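Side-chain contacts in pilin (PDB 6T8S), which is the major type IV pilin PilA1 of Clostridioides difficile, the subunit that probably polymerises into surface pilus fibres: residues S18-Y23 with S97-S102; S28-Y33 with K39-P44; Y34-K39 with E54-S59. All coordinates share one frame; numbering follows the deposited sequence.

Interaction 1 of 3, residues S18-Y23 with S97-S102; sequences SVESDY and SAKLLS
Helix residues S18-Y23 and S97-S102 come nearest at E20 and L100, whose CA atoms are 7.4 Å apart. E20 does most of the work from its helix. A chi1 of -66° turns its CG away from the carbonyl carbon, and the chain runs on extended from there. The carboxylate is thus carried across to the backbone of the second helix. OE2 of E20 stops 4.0 Å from CA of L100 and 3.9 Å from O of K99. These are contacts of van der Waals kind, and no hydrogen bond links the two segments.

L100 reaches back the other way. Its side chain and that of E20 run antiparallel, side by side, and CD1 of L100 meets CG of E20 at 4.0 Å. The aliphatic part of the glutamate therefore packs on the leucine, while its charged end passes on to the helix backbone. L100 also packs on V16 and I109.

The K99 side chain leaves helix 94-104 toward helix 9-37, where it touches K13 and V16, and bends at its last torsion (chi4 60°). Its NZ is 4.4 Å from OE2 of E20, too far for a salt bridge. The salt-bridge partner of K99 is D103, one helical turn on. D103 also lies close to OE2 of E20, so the lysine charge probably eases the meeting of two acids.

The contact joins the long N-terminal helix 9-37 to the short helix 94-104. A long N-terminal helix packed against a globular part with an antiparallel sheet is the hallmark of the type IV pilin fold.

Interaction 2 of 3, residues S28-Y33 with K39-P44; sequences SAALSY and KIPVTP
The ring of Y33 carries P41 over one face and has the carbonyl oxygen of K39 at its edge, in the ring plane. CB of P41 sits 3.6 Å from the ring centroid and 14° off the ring normal. This is a CH-pi contact, with the proline carbon offset toward the rim. At the edge, O of K39 is 3.4 Å from CE1 of Y33. Y33 belongs to the C-terminal part of the long helix of the type IV pilin fold. K39 and P41 lie in the following loop, which turns back along the helix as far as P41 and then leads off across it.

Y33 projects toward that loop because its CG is anti to the backbone N (chi1 180°). CG of P41 also packs against CB of A30 at 3.9 Å. L79 of strand 78-83 touches both A30 and P41, which ties this spot to the sheet. The extended K39 side chain crosses the phenol end, with its CE 3.5 Å from OH of Y33. One water joins helix and loop. It lies 2.8 Å from OH of Y33 and accepts a hydrogen bond from the backbone N of V42 at 3.2 Å.

Interaction 3 of 3, residues Y34-K39 with E54-S59; sequences YSDTNK and ETYMES
D36 and Y56 approach from opposite directions and meet through a carboxylate oxygen and a phenol hydroxyl. OH of Y56 donates a hydrogen bond to OD2 of D36, and at 2.5 Å it is very short. The oxygen lies at the edge of the Y56 ring, in its plane. There OD2 of D36 is also 3.2 Å from the ring carbon CE1 of Y56. The carboxylate is not coplanar with the ring: the two planes are 41° apart.

A chi1 of -65° swings the Y56 ring toward the helix end, where its hydroxyl meets D36. The tyrosine spans most of the gap, since the CA atoms of the two residues are 10.9 Å apart. On its way the ring passes S32 and Y33, one turn back along the helix.

D36 belongs to the last turn of helix 9-37, the long N-terminal helix of the pilin fold. Y56 belongs to the long loop that leads from this helix to strand 70-75. The bond therefore links the helix end to a later part of its own connection, at the protein surface.

Just beyond D36 the helix ends. N38 has a positive phi, 67°, and breaks the helical run, although its N still bonds to O of Y34. T37 forms an ST turn here. Its OG1 accepts a hydrogen bond from the backbone N of K39 at 3.0 Å. The same OG1 is also hydrogen-bonded to the backbone O of Y33, so the threonine hydroxyl bridges the last helical turn and the second residue beyond the helix.

Overall arrangement
All three contacts use helix 9-37. Interaction 1 lies on the opposite side of the chain's centre from interaction 2, with their centres about 20 Å apart. Interaction 3 is about 23 Å from interaction 1, centre to centre. Interactions 2 and 3 are neighbours, with centres about 6 Å apart, and they share K39. They also touch directly: CB of S32 packs on CD1 of Y56 at 3.5 Å, and CB of A29 on CG of M57 at 3.6 Å. Along the chain their segments alternate, and both contacts are nested within the loop closed by interaction 1. Together they join the helix to helix 94-104 near its middle and to its own following loop at its C-terminal end.

Interaction 1 of 3, residues S18-Y23 with S97-S102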
ATOM      1  N   SER A  18       4.045 -10.636  -3.932  1.00 18.39           N
ATOM      2  CA  SER A  18       5.172  -9.683  -3.788  1.00 19.48           C
ATOM      3  C   SER A  18       4.724  -8.393  -3.085  1.00 19.36           C
ATOM      4  O   SER A  18       5.426  -7.919  -2.180  1.00 18.96           O
ATOM      5  CB  SER A  18       5.811  -9.421  -5.119  1.00 20.90           C
ATOM      6  OG  SER A  18       6.947  -8.609  -4.960  1.00 23.19           O
ATOM      7  N   VAL A  19       3.567  -7.855  -3.449  1.00 19.73           N
ATOM      8  CA  VAL A  19       3.000  -6.663  -2.767  1.00 19.08           C
ATOM      9  C   VAL A  19       2.690  -7.008  -1.307  1.00 18.94           C
ATOM     10  O   VAL A  19       3.003  -6.199  -0.412  1.00 19.48           O
ATOM     11  CB  VAL A  19       1.764  -6.138  -3.514  1.00 20.75           C
ATOM     12  CG1 VAL A  19       1.084  -5.027  -2.730  1.00 21.74           C
ATOM     13  CG2 VAL A  19       2.152  -5.684  -4.915  1.00 21.71           C
ATOM     14  N   GLU A  20       2.127  -8.181  -1.049  1.00 18.17           N
ATOM     15  CA  GLU A  20       1.820  -8.635   0.335  1.00 19.07           C
ATOM     16  C   GLU A  20       3.111  -8.679   1.162  1.00 19.51           C
ATOM     17  O   GLU A  20       3.075  -8.271   2.334  1.00 19.99           O
ATOM     18  CB  GLU A  20       1.180 -10.019   0.316  1.00 19.57           C
ATOM     19  CG  GLU A  20      -0.181 -10.060  -0.327  1.00 19.75           C
ATOM     20  CD  GLU A  20      -0.743 -11.457  -0.471  1.00 20.19           C
ATOM     21  OE1 GLU A  20      -0.168 -12.404   0.117  1.00 19.85           O
ATOM     22  OE2 GLU A  20      -1.785 -11.593  -1.136  1.00 20.18           O
ATOM     23  N   SER A  21       4.209  -9.185   0.593  1.00 19.59           N
ATOM     24  CA  SER A  21       5.520  -9.275   1.301  1.00 19.49           C
ATOM     25  C   SER A  21       6.049  -7.864   1.604  1.00 19.42           C
ATOM     26  O   SER A  21       6.495  -7.592   2.740  1.00 19.85           O
ATOM     27  CB  SER A  21       6.518 -10.084   0.518  1.00 20.10           C
ATOM     28  OG  SER A  21       7.754 -10.184   1.218  1.00 20.37           O
ATOM     29  N   ASP A  22       5.986  -6.968   0.621  1.00 19.45           N
ATOM     30  CA  ASP A  22       6.362  -5.543   0.815  1.00 19.63           C
ATOM     31  C   ASP A  22       5.491  -4.933   1.915  1.00 19.25           C
ATOM     32  O   ASP A  22       6.045  -4.247   2.781  1.00 20.05           O
ATOM     33  CB  ASP A  22       6.263  -4.765  -0.500  1.00 19.48           C
ATOM     34  CG  ASP A  22       7.303  -5.147  -1.537  1.00 22.09           C
ATOM     35  OD1 ASP A  22       8.294  -5.840  -1.171  1.00 20.45           O
ATOM     36  OD2 ASP A  22       7.124  -4.737  -2.712  1.00 20.64           O
ATOM     37  N   TYR A  23       4.180  -5.149   1.869  1.00 19.99           N
ATOM     38  CA  TYR A  23       3.209  -4.619   2.859  1.00 20.77           C
ATOM     39  C   TYR A  23       3.636  -5.037   4.277  1.00 20.55           C
ATOM     40  O   TYR A  23       3.683  -4.199   5.190  1.00 20.39           O
ATOM     41  CB  TYR A  23       1.802  -5.102   2.503  1.00 21.46           C
ATOM     42  CG  TYR A  23       0.771  -4.829   3.566  1.00 22.87           C
ATOM     43  CD1 TYR A  23       0.196  -3.579   3.629  1.00 23.85           C
ATOM     44  CD2 TYR A  23       0.390  -5.781   4.498  1.00 26.59           C
ATOM     45  CE1 TYR A  23      -0.740  -3.267   4.595  1.00 26.90           C
ATOM     46  CE2 TYR A  23      -0.572  -5.490   5.464  1.00 28.30           C
ATOM     47  CZ  TYR A  23      -1.130  -4.220   5.511  1.00 27.20           C
ATOM     48  OH  TYR A  23      -2.070  -3.826   6.423  1.00 32.46           O
ATOM     49  N   SER A  97      -7.257  -9.201  -7.473  1.00 19.65           N
ATOM     50  CA  SER A  97      -8.017  -8.508  -6.403  1.00 20.34           C
ATOM     51  C   SER A  97      -8.493  -9.525  -5.363  1.00 20.25           C
ATOM     52  O   SER A  97      -8.351  -9.258  -4.136  1.00 20.95           O
ATOM     53  CB  SER A  97      -9.166  -7.713  -6.984  1.00 19.52           C
ATOM     54  OG  SER A  97      -8.660  -6.664  -7.775  1.00 20.45           O
ATOM     55  N   ALA A  98      -9.041 -10.647  -5.833  1.00 20.60           N
ATOM     56  CA  ALA A  98      -9.571 -11.741  -4.991  1.00 21.91           C
ATOM     57  C   ALA A  98      -8.461 -12.274  -4.079  1.00 19.98           C
ATOM     58  O   ALA A  98      -8.710 -12.448  -2.862  1.00 20.35           O
ATOM     59  CB  ALA A  98     -10.156 -12.824  -5.863  1.00 24.09           C
ATOM     60  N   LYS A  99      -7.268 -12.503  -4.623  1.00 20.59           N
ATOM     61  CA  LYS A  99      -6.155 -13.051  -3.808  1.00 21.38           C
ATOM     62  C   LYS A  99      -5.732 -12.019  -2.759  1.00 20.36           C
ATOM     63  O   LYS A  99      -5.545 -12.383  -1.569  1.00 20.52           O
ATOM     64  CB  LYS A  99      -4.951 -13.441  -4.671  1.00 21.90           C
ATOM     65  CG  LYS A  99      -3.732 -13.814  -3.841  1.00 21.50           C
ATOM     66  CD  LYS A  99      -2.646 -14.505  -4.609  1.00 22.55           C
ATOM     67  CE  LYS A  99      -1.439 -14.832  -3.749  1.00 22.97           C
ATOM     68  NZ  LYS A  99      -1.777 -15.719  -2.604  1.00 22.42           N
ATOM     69  N   LEU A 100      -5.537 -10.769  -3.180  1.00 20.21           N
ATOM     70  CA  LEU A 100      -5.078  -9.692  -2.271  1.00 21.84           C
ATOM     71  C   LEU A 100      -6.054  -9.608  -1.087  1.00 21.22           C
ATOM     72  O   LEU A 100      -5.605  -9.594   0.083  1.00 19.98           O
ATOM     73  CB  LEU A 100      -4.963  -8.401  -3.092  1.00 22.69           C
ATOM     74  CG  LEU A 100      -4.197  -7.252  -2.459  1.00 25.05           C
ATOM     75  CD1 LEU A 100      -2.723  -7.593  -2.283  1.00 24.28           C
ATOM     76  CD2 LEU A 100      -4.361  -6.002  -3.316  1.00 24.77           C
ATOM     77  N   LEU A 101      -7.361  -9.621  -1.361  0.70 22.54           N
ATOM     78  CA  LEU A 101      -8.400  -9.509  -0.303  0.70 22.22           C
ATOM     79  C   LEU A 101      -8.433 -10.770   0.568  0.70 22.29           C
ATOM     80  O   LEU A 101      -8.597 -10.637   1.787  0.70 23.59           O
ATOM     81  CB  LEU A 101      -9.758  -9.240  -0.955  0.70 23.10           C
ATOM     82  CG  LEU A 101      -9.970  -7.793  -1.377  0.70 22.99           C
ATOM     83  CD1 LEU A 101     -11.114  -7.683  -2.374  0.70 23.25           C
ATOM     84  CD2 LEU A 101     -10.231  -6.924  -0.154  0.70 24.57           C
ATOM     85  N   SER A 102      -8.295 -11.951  -0.025  1.00 21.46           N
ATOM     86  CA  SER A 102      -8.269 -13.227   0.736  1.00 22.63           C
ATOM     87  C   SER A 102      -7.102 -13.201   1.728  1.00 23.24           C
ATOM     88  O   SER A 102      -7.236 -13.742   2.831  1.00 23.72           O
ATOM     89  CB  SER A 102      -8.165 -14.418  -0.172  1.00 23.51           C
ATOM     90  OG  SER A 102      -9.376 -14.606  -0.866  1.00 25.24           O
TER

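Interaction 2 of 3, residues S28-Y33 with K39-P44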
ATOM      1  N   SER A  28       5.845  -3.603   9.622  1.00 24.39           N
ATOM      2  CA  SER A  28       6.700  -3.880  10.807  1.00 26.32           C
ATOM      3  C   SER A  28       7.609  -2.673  11.088  1.00 25.28           C
ATOM      4  O   SER A  28       7.693  -2.214  12.269  1.00 23.10           O
ATOM      5  CB  SER A  28       7.497  -5.150  10.612  1.00 29.47           C
ATOM      6  OG  SER A  28       8.090  -5.538  11.839  1.00 37.19           O
ATOM      7  N   ALA A  29       8.241  -2.136  10.045  1.00 23.87           N
ATOM      8  CA  ALA A  29       9.130  -0.956  10.133  1.00 23.09           C
ATOM      9  C   ALA A  29       8.318   0.256  10.607  1.00 22.19           C
ATOM     10  O   ALA A  29       8.841   1.034  11.453  1.00 22.69           O
ATOM     11  CB  ALA A  29       9.803  -0.698   8.807  1.00 22.76           C
ATOM     12  N   ALA A  30       7.108   0.450  10.073  1.00 22.24           N
ATOM     13  CA  ALA A  30       6.265   1.622  10.416  1.00 22.09           C
ATOM     14  C   ALA A  30       5.884   1.557  11.901  1.00 22.13           C
ATOM     15  O   ALA A  30       5.873   2.601  12.565  1.00 22.20           O
ATOM     16  CB  ALA A  30       5.039   1.678   9.551  1.00 21.73           C
ATOM     17  N   LEU A  31       5.530   0.372  12.389  1.00 22.60           N
ATOM     18  CA  LEU A  31       5.123   0.204  13.811  1.00 24.83           C
ATOM     19  C   LEU A  31       6.297   0.556  14.733  1.00 24.58           C
ATOM     20  O   LEU A  31       6.052   1.196  15.785  1.00 25.05           O
ATOM     21  CB  LEU A  31       4.597  -1.214  14.025  1.00 25.22           C
ATOM     22  CG  LEU A  31       3.167  -1.435  13.543  1.00 27.83           C
ATOM     23  CD1 LEU A  31       2.869  -2.914  13.408  1.00 29.86           C
ATOM     24  CD2 LEU A  31       2.164  -0.757  14.473  1.00 30.01           C
ATOM     25  N   SER A  32       7.518   0.143  14.366  0.60 24.75           N
ATOM     26  CA  SER A  32       8.786   0.474  15.076  0.60 24.74           C
ATOM     27  C   SER A  32       8.955   1.996  15.158  0.60 25.59           C
ATOM     28  O   SER A  32       9.097   2.535  16.282  0.60 26.36           O
ATOM     29  CB  SER A  32       9.986  -0.141  14.407  0.60 25.02           C
ATOM     30  OG  SER A  32      10.066  -1.532  14.640  0.60 23.49           O
ATOM     31  N   TYR A  33       8.956   2.659  14.002  1.00 24.82           N
ATOM     32  CA  TYR A  33       9.078   4.137  13.900  1.00 24.75           C
ATOM     33  C   TYR A  33       8.031   4.773  14.820  1.00 23.75           C
ATOM     34  O   TYR A  33       8.379   5.684  15.584  1.00 26.09           O
ATOM     35  CB  TYR A  33       8.944   4.571  12.439  1.00 25.07           C
ATOM     36  CG  TYR A  33       9.039   6.057  12.173  1.00 24.11           C
ATOM     37  CD1 TYR A  33       8.043   6.927  12.589  1.00 26.11           C
ATOM     38  CD2 TYR A  33      10.091   6.584  11.448  1.00 23.85           C
ATOM     39  CE1 TYR A  33       8.110   8.286  12.320  1.00 24.64           C
ATOM     40  CE2 TYR A  33      10.168   7.941  11.161  1.00 25.83           C
ATOM     41  CZ  TYR A  33       9.168   8.793  11.594  1.00 26.42           C
ATOM     42  OH  TYR A  33       9.222  10.137  11.338  1.00 26.29           O
ATOM     43  N   LYS A  39       5.007   9.302  16.538  1.00 31.69           N
ATOM     44  CA  LYS A  39       4.341   9.918  15.366  1.00 33.34           C
ATOM     45  C   LYS A  39       4.323   8.914  14.214  1.00 33.67           C
ATOM     46  O   LYS A  39       5.260   8.105  14.090  1.00 28.69           O
ATOM     47  CB  LYS A  39       4.959  11.275  15.023  1.00 38.28           C
ATOM     48  CG  LYS A  39       6.370  11.273  14.467  1.00 42.49           C
ATOM     49  CD  LYS A  39       6.920  12.686  14.304  1.00 50.09           C
ATOM     50  CE  LYS A  39       8.192  12.749  13.481  1.00 53.06           C
ATOM     51  NZ  LYS A  39       8.377  14.087  12.865  1.00 56.11           N
ATOM     52  N   ILE A  40       3.233   8.945  13.453  1.00 30.96           N
ATOM     53  CA  ILE A  40       3.024   8.130  12.224  1.00 32.17           C
ATOM     54  C   ILE A  40       4.094   8.526  11.209  1.00 28.02           C
ATOM     55  O   ILE A  40       4.264   9.711  10.940  1.00 27.53           O
ATOM     56  CB  ILE A  40       1.583   8.393  11.728  1.00 35.85           C
ATOM     57  CG1 ILE A  40       0.549   7.870  12.732  1.00 39.56           C
ATOM     58  CG2 ILE A  40       1.345   7.833  10.347  1.00 39.86           C
ATOM     59  CD1 ILE A  40       0.609   6.378  12.957  1.00 39.56           C
ATOM     60  N   PRO A  41       4.857   7.570  10.623  1.00 26.62           N
ATOM     61  CA  PRO A  41       5.830   7.892   9.586  1.00 25.05           C
ATOM     62  C   PRO A  41       5.107   8.246   8.280  1.00 25.13           C
ATOM     63  O   PRO A  41       4.311   7.455   7.825  1.00 24.05           O
ATOM     64  CB  PRO A  41       6.638   6.608   9.382  1.00 26.53           C
ATOM     65  CG  PRO A  41       5.673   5.519   9.803  1.00 25.14           C
ATOM     66  CD  PRO A  41       4.823   6.128  10.905  1.00 26.37           C
ATOM     67  N   VAL A  42       5.408   9.411   7.714  1.00 24.00           N
ATOM     68  CA  VAL A  42       4.806   9.827   6.416  1.00 24.91           C
ATOM     69  C   VAL A  42       5.916  10.248   5.466  1.00 22.77           C
ATOM     70  O   VAL A  42       6.948  10.767   5.922  1.00 24.53           O
ATOM     71  CB  VAL A  42       3.772  10.947   6.604  1.00 25.16           C
ATOM     72  CG1 VAL A  42       2.577  10.470   7.398  1.00 25.38           C
ATOM     73  CG2 VAL A  42       4.400  12.176   7.232  1.00 28.08           C
ATOM     74  N   THR A  43       5.695  10.049   4.171  1.00 23.80           N
ATOM     75  CA  THR A  43       6.560  10.585   3.098  1.00 23.37           C
ATOM     76  C   THR A  43       6.454  12.102   3.172  1.00 25.03           C
ATOM     77  O   THR A  43       5.362  12.626   3.328  1.00 24.03           O
ATOM     78  CB  THR A  43       6.161  10.035   1.725  1.00 22.99           C
ATOM     79  OG1 THR A  43       6.224   8.605   1.757  1.00 22.56           O
ATOM     80  CG2 THR A  43       7.042  10.543   0.602  1.00 24.15           C
ATOM     81  N   PRO A  44       7.571  12.854   3.108  1.00 25.95           N
ATOM     82  CA  PRO A  44       7.487  14.312   3.073  1.00 27.96           C
ATOM     83  C   PRO A  44       6.584  14.792   1.923  1.00 27.37           C
ATOM     84  O   PRO A  44       6.592  14.180   0.858  1.00 25.51           O
ATOM     85  CB  PRO A  44       8.929  14.764   2.835  1.00 29.11           C
ATOM     86  CG  PRO A  44       9.789  13.601   3.341  1.00 30.29           C
ATOM     87  CD  PRO A  44       8.954  12.358   3.092  1.00 27.73           C
TER
HETATM   88  O   HOH W   1       7.253  11.213   9.585  1.00 29.54           O

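Interaction 3 of 3, residues Y34-K39 with E54-S59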
ATOM      1  N   TYR A  34       6.779   4.324  14.738  1.00 23.94           N
ATOM      2  CA  TYR A  34       5.646   4.910  15.501  1.00 27.14           C
ATOM      3  C   TYR A  34       5.914   4.750  17.005  1.00 28.98           C
ATOM      4  O   TYR A  34       5.772   5.734  17.767  1.00 27.99           O
ATOM      5  CB  TYR A  34       4.329   4.253  15.091  1.00 29.20           C
ATOM      6  CG  TYR A  34       3.094   4.851  15.715  1.00 30.65           C
ATOM      7  CD1 TYR A  34       3.025   6.194  16.051  1.00 32.24           C
ATOM      8  CD2 TYR A  34       1.974   4.073  15.925  1.00 35.03           C
ATOM      9  CE1 TYR A  34       1.880   6.746  16.596  1.00 34.59           C
ATOM     10  CE2 TYR A  34       0.815   4.608  16.463  1.00 38.24           C
ATOM     11  CZ  TYR A  34       0.770   5.947  16.807  1.00 36.37           C
ATOM     12  OH  TYR A  34      -0.374   6.461  17.342  1.00 38.01           O
ATOM     13  N   SER A  35       6.340   3.556  17.418  1.00 29.25           N
ATOM     14  CA  SER A  35       6.669   3.264  18.840  1.00 29.53           C
ATOM     15  C   SER A  35       7.819   4.161  19.319  1.00 28.41           C
ATOM     16  O   SER A  35       7.775   4.615  20.486  1.00 29.81           O
ATOM     17  CB  SER A  35       6.985   1.808  19.055  1.00 31.16           C
ATOM     18  OG  SER A  35       7.151   1.571  20.452  1.00 33.02           O
ATOM     19  N   ASP A  36       8.809   4.434  18.472  1.00 25.53           N
ATOM     20  CA  ASP A  36      10.053   5.140  18.881  1.00 26.73           C
ATOM     21  C   ASP A  36       9.833   6.656  18.921  1.00 29.20           C
ATOM     22  O   ASP A  36      10.463   7.307  19.760  1.00 28.07           O
ATOM     23  CB  ASP A  36      11.238   4.831  17.966  1.00 26.25           C
ATOM     24  CG  ASP A  36      11.687   3.374  17.966  1.00 26.61           C
ATOM     25  OD1 ASP A  36      11.140   2.581  18.777  1.00 28.14           O
ATOM     26  OD2 ASP A  36      12.573   3.045  17.134  1.00 24.74           O
ATOM     27  N   THR A  37       9.020   7.208  18.016  1.00 30.34           N
ATOM     28  CA  THR A  37       8.882   8.678  17.819  1.00 30.13           C
ATOM     29  C   THR A  37       7.554   9.189  18.384  1.00 31.02           C
ATOM     30  O   THR A  37       7.443  10.415  18.596  1.00 34.14           O
ATOM     31  CB  THR A  37       8.972   9.037  16.333  1.00 27.65           C
ATOM     32  OG1 THR A  37       7.798   8.482  15.734  1.00 26.76           O
ATOM     33  CG2 THR A  37      10.240   8.536  15.673  1.00 27.93           C
ATOM     34  N   ASN A  38       6.570   8.309  18.553  1.00 31.08           N
ATOM     35  CA  ASN A  38       5.174   8.657  18.916  1.00 33.88           C
ATOM     36  C   ASN A  38       4.511   9.433  17.771  1.00 34.07           C
ATOM     37  O   ASN A  38       3.531  10.152  18.045  1.00 34.21           O
ATOM     38  CB  ASN A  38       5.119   9.479  20.206  1.00 36.66           C
ATOM     39  CG  ASN A  38       3.835   9.281  20.978  1.00 36.78           C
ATOM     40  OD1 ASN A  38       3.210   8.234  20.886  1.00 41.11           O
ATOM     41  ND2 ASN A  38       3.451  10.276  21.766  1.00 42.51           N
ATOM     42  N   LYS A  39       5.007   9.302  16.538  1.00 31.69           N
ATOM     43  CA  LYS A  39       4.341   9.918  15.366  1.00 33.34           C
ATOM     44  C   LYS A  39       4.323   8.914  14.214  1.00 33.67           C
ATOM     45  O   LYS A  39       5.260   8.105  14.090  1.00 28.69           O
ATOM     46  CB  LYS A  39       4.959  11.275  15.023  1.00 38.28           C
ATOM     47  CG  LYS A  39       6.370  11.273  14.467  1.00 42.49           C
ATOM     48  CD  LYS A  39       6.920  12.686  14.304  1.00 50.09           C
ATOM     49  CE  LYS A  39       8.192  12.749  13.481  1.00 53.06           C
ATOM     50  NZ  LYS A  39       8.377  14.087  12.865  1.00 56.11           N
ATOM     51  N   GLU A  54      14.075   4.551   6.489  1.00 22.54           N
ATOM     52  CA  GLU A  54      15.368   3.971   6.028  1.00 24.63           C
ATOM     53  C   GLU A  54      16.193   3.399   7.195  1.00 23.42           C
ATOM     54  O   GLU A  54      16.943   2.434   6.959  1.00 23.79           O
ATOM     55  CB  GLU A  54      16.225   5.009   5.308  1.00 28.68           C
ATOM     56  CG  GLU A  54      17.420   4.396   4.604  1.00 34.63           C
ATOM     57  CD  GLU A  54      17.957   5.252   3.472  1.00 40.02           C
ATOM     58  OE1 GLU A  54      17.776   6.490   3.540  1.00 42.83           O
ATOM     59  OE2 GLU A  54      18.544   4.679   2.535  1.00 42.44           O
ATOM     60  N   THR A  55      16.119   3.994   8.389  1.00 22.40           N
ATOM     61  CA  THR A  55      16.895   3.490   9.562  1.00 23.31           C
ATOM     62  C   THR A  55      16.420   2.067   9.891  1.00 22.76           C
ATOM     63  O   THR A  55      17.252   1.259  10.382  1.00 21.87           O
ATOM     64  CB  THR A  55      16.795   4.448  10.757  1.00 27.11           C
ATOM     65  OG1 THR A  55      17.219   5.730  10.304  1.00 28.30           O
ATOM     66  CG2 THR A  55      17.649   4.023  11.934  1.00 27.21           C
ATOM     67  N   TYR A  56      15.153   1.733   9.607  1.00 21.36           N
ATOM     68  CA  TYR A  56      14.480   0.497  10.094  1.00 21.81           C
ATOM     69  C   TYR A  56      14.498  -0.631   9.050  1.00 23.91           C
ATOM     70  O   TYR A  56      14.122  -1.759   9.410  1.00 23.85           O
ATOM     71  CB  TYR A  56      13.035   0.792  10.503  1.00 22.72           C
ATOM     72  CG  TYR A  56      12.906   1.718  11.687  1.00 23.56           C
ATOM     73  CD1 TYR A  56      12.896   1.222  12.980  1.00 25.16           C
ATOM     74  CD2 TYR A  56      12.829   3.096  11.525  1.00 24.17           C
ATOM     75  CE1 TYR A  56      12.774   2.058  14.080  1.00 25.47           C
ATOM     76  CE2 TYR A  56      12.720   3.943  12.617  1.00 24.50           C
ATOM     77  CZ  TYR A  56      12.686   3.425  13.902  1.00 23.93           C
ATOM     78  OH  TYR A  56      12.597   4.248  14.994  1.00 24.08           O
ATOM     79  N   MET A  57      14.888  -0.349   7.802  1.00 22.53           N
ATOM     80  CA  MET A  57      14.791  -1.327   6.689  1.00 22.83           C
ATOM     81  C   MET A  57      16.165  -1.472   6.039  1.00 24.09           C
ATOM     82  O   MET A  57      16.760  -0.461   5.635  1.00 25.75           O
ATOM     83  CB  MET A  57      13.744  -0.900   5.654  1.00 23.18           C
ATOM     84  CG  MET A  57      12.378  -0.666   6.276  1.00 22.38           C
ATOM     85  SD  MET A  57      11.035  -0.548   5.059  1.00 23.79           S
ATOM     86  CE  MET A  57      10.779  -2.278   4.674  1.00 25.37           C
ATOM     87  N   GLU A  58      16.654  -2.700   5.929  1.00 24.73           N
ATOM     88  CA  GLU A  58      17.973  -2.963   5.304  1.00 26.23           C
ATOM     89  C   GLU A  58      17.883  -2.606   3.823  1.00 29.89           C
ATOM     90  O   GLU A  58      18.863  -2.066   3.286  1.00 31.66           O
ATOM     91  CB  GLU A  58      18.377  -4.419   5.494  1.00 28.13           C
ATOM     92  CG  GLU A  58      18.640  -4.762   6.946  1.00 28.29           C
ATOM     93  CD  GLU A  58      19.306  -6.111   7.144  1.00 28.26           C
ATOM     94  OE1 GLU A  58      18.627  -7.139   7.015  1.00 29.82           O
ATOM     95  OE2 GLU A  58      20.507  -6.117   7.436  1.00 30.58           O
ATOM     96  N   SER A  59      16.740  -2.885   3.202  1.00 29.94           N
ATOM     97  CA  SER A  59      16.477  -2.542   1.784  1.00 32.42           C
ATOM     98  C   SER A  59      15.067  -1.965   1.646  1.00 29.49           C
ATOM     99  O   SER A  59      14.116  -2.654   2.023  1.00 30.19           O
ATOM    100  CB  SER A  59      16.684  -3.748   0.916  1.00 35.80           C
ATOM    101  OG  SER A  59      16.870  -3.343  -0.431  1.00 43.62           O
TER